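Local coordinates for MmcQ/YjbR family DNA-binding protein (Pseudomonas syringae pv. tomato, PDB 3H9X) that is of uncharacterized function but probably binds DNA through a double-wing motif, at residues Gln4-Tyr9 with Trp39-Met44. Numbering follows the deposited sequence.
Sequences QQFIDY and WYALLM
Phe6 reaches from the helix to the strand with the far end of its ring, bringing CZ to 4.1 Å from Ala41 CB, so that the methyl sits off the rim of the ring and roughly level with it. CG stands anti to the backbone N (chi1 170°), a setting that directs the long flat side chain away from the helix and into the core. The small methyl of Ala41 suits this place because the ring tip can come close to the strand there. Leu43, two residues further on and on the same face of the strand, approaches the ring obliquely, its CD1 4.4 Å from Phe6 CD1. Leu43 CD2 meets Ile7 CG2 at 3.9 Å, the two side chains passing at a slant while the longer branch of Ile7 leads away. The forked Leu43 thus serves two helix residues at once. Phe6, Ala41 and Leu43 are buried, whereas Ile7 is partly exposed. Phe31 meets the Phe6 ring edge-to-face, and Ile62 touches both Phe6 and Leu43. The segments run nearly antiparallel, at 153°, their axes coming within 10.8 Å at closest approach. Tyr40 and Ala41 form a classic beta bulge opposite Phe31. Here the N-terminal helix packs on a face of the antiparallel sheet, within a fold described as a "double wing" DNA-binding motif.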
# COMPACT_ATOMS: atom_id res chain seq x y z
N GLN A 4 -5.80 -6.56 8.59
CA GLN A 4 -7.14 -6.31 9.13
C GLN A 4 -7.37 -4.83 9.48
O GLN A 4 -8.29 -4.21 8.96
CB GLN A 4 -7.36 -7.15 10.39
CG GLN A 4 -8.54 -8.11 10.34
CD GLN A 4 -9.86 -7.41 10.06
OE1 GLN A 4 -10.15 -7.03 8.93
NE2 GLN A 4 -10.67 -7.25 11.11
N GLN A 5 -6.54 -4.29 10.36
CA GLN A 5 -6.66 -2.90 10.80
C GLN A 5 -6.66 -1.92 9.64
O GLN A 5 -7.26 -0.85 9.72
CB GLN A 5 -5.54 -2.55 11.76
CG GLN A 5 -5.43 -3.49 12.93
CD GLN A 5 -4.18 -3.24 13.73
OE1 GLN A 5 -3.11 -3.04 13.17
NE2 GLN A 5 -4.31 -3.27 15.04
N PHE A 6 -5.96 -2.29 8.58
CA PHE A 6 -5.87 -1.47 7.39
C PHE A 6 -7.18 -1.41 6.63
O PHE A 6 -7.72 -0.33 6.45
CB PHE A 6 -4.77 -1.98 6.47
CG PHE A 6 -4.77 -1.32 5.12
CD1 PHE A 6 -5.51 -1.85 4.07
CD2 PHE A 6 -4.08 -0.13 4.91
CE1 PHE A 6 -5.59 -1.19 2.85
CE2 PHE A 6 -4.15 0.53 3.70
CZ PHE A 6 -4.91 0.00 2.67
N ILE A 7 -7.71 -2.56 6.20
CA ILE A 7 -8.97 -2.54 5.44
C ILE A 7 -10.09 -1.87 6.24
O ILE A 7 -11.03 -1.30 5.67
CB ILE A 7 -9.44 -3.97 4.98
CG1 ILE A 7 -10.41 -4.57 5.99
CG2 ILE A 7 -8.26 -4.87 4.74
CD1 ILE A 7 -11.87 -4.34 5.64
N ASP A 8 -9.99 -1.93 7.56
CA ASP A 8 -10.99 -1.31 8.42
C ASP A 8 -10.82 0.20 8.39
O ASP A 8 -11.79 0.94 8.21
CB ASP A 8 -10.86 -1.82 9.85
CG ASP A 8 -11.36 -3.24 10.02
OD1 ASP A 8 -11.11 -3.84 11.09
OD2 ASP A 8 -12.02 -3.77 9.09
N TYR A 9 -9.59 0.67 8.54
CA TYR A 9 -9.37 2.11 8.52
C TYR A 9 -9.90 2.73 7.22
O TYR A 9 -10.50 3.80 7.25
CB TYR A 9 -7.89 2.42 8.72
CG TYR A 9 -7.52 3.88 8.54
CD1 TYR A 9 -7.16 4.37 7.29
CD2 TYR A 9 -7.51 4.75 9.62
CE1 TYR A 9 -6.77 5.70 7.13
CE2 TYR A 9 -7.13 6.09 9.46
CZ TYR A 9 -6.76 6.55 8.22
OH TYR A 9 -6.38 7.85 8.06
N TRP A 39 -7.11 3.84 -8.40
CA TRP A 39 -6.55 3.11 -7.27
C TRP A 39 -5.70 4.05 -6.44
O TRP A 39 -4.93 4.82 -7.00
CB TRP A 39 -5.65 1.98 -7.76
CG TRP A 39 -6.33 0.93 -8.56
CD1 TRP A 39 -7.63 0.93 -9.01
CD2 TRP A 39 -5.76 -0.31 -9.00
NE1 TRP A 39 -7.89 -0.22 -9.70
CE2 TRP A 39 -6.76 -1.00 -9.70
CE3 TRP A 39 -4.49 -0.90 -8.86
CZ2 TRP A 39 -6.54 -2.26 -10.27
CZ3 TRP A 39 -4.27 -2.14 -9.42
CH2 TRP A 39 -5.29 -2.81 -10.12
N TYR A 40 -5.83 3.98 -5.12
CA TYR A 40 -5.03 4.83 -4.25
C TYR A 40 -4.37 3.97 -3.18
O TYR A 40 -3.63 4.48 -2.34
CB TYR A 40 -5.91 5.94 -3.64
CG TYR A 40 -6.93 5.49 -2.60
CD1 TYR A 40 -6.55 5.27 -1.28
CD2 TYR A 40 -8.27 5.29 -2.95
CE1 TYR A 40 -7.47 4.86 -0.31
CE2 TYR A 40 -9.20 4.87 -1.98
CZ TYR A 40 -8.79 4.66 -0.66
OH TYR A 40 -9.69 4.22 0.30
N ALA A 41 -4.62 2.67 -3.24
CA ALA A 41 -4.09 1.70 -2.29
C ALA A 41 -4.16 0.27 -2.86
O ALA A 41 -5.21 -0.16 -3.35
CB ALA A 41 -4.88 1.78 -0.99
N LEU A 42 -3.04 -0.45 -2.79
CA LEU A 42 -2.95 -1.83 -3.28
C LEU A 42 -2.45 -2.74 -2.15
O LEU A 42 -1.28 -2.70 -1.76
CB LEU A 42 -1.96 -1.92 -4.44
CG LEU A 42 -2.18 -2.89 -5.60
CD1 LEU A 42 -0.84 -3.12 -6.27
CD2 LEU A 42 -2.76 -4.22 -5.15
N LEU A 43 -3.35 -3.56 -1.63
CA LEU A 43 -3.03 -4.48 -0.55
C LEU A 43 -2.65 -5.81 -1.17
O LEU A 43 -3.37 -6.32 -2.02
CB LEU A 43 -4.26 -4.67 0.34
CG LEU A 43 -4.16 -5.68 1.47
CD1 LEU A 43 -3.17 -5.18 2.47
CD2 LEU A 43 -5.52 -5.88 2.09
N MSE A 44 -1.51 -6.36 -0.77
CA MSE A 44 -1.04 -7.64 -1.29
C MSE A 44 -0.31 -8.47 -0.26
O MSE A 44 0.32 -7.94 0.65
CB MSE A 44 -0.09 -7.45 -2.45
CG MSE A 44 -0.66 -6.77 -3.66
SE MSE A 44 0.75 -6.48 -5.00
CE MSE A 44 1.47 -4.82 -4.32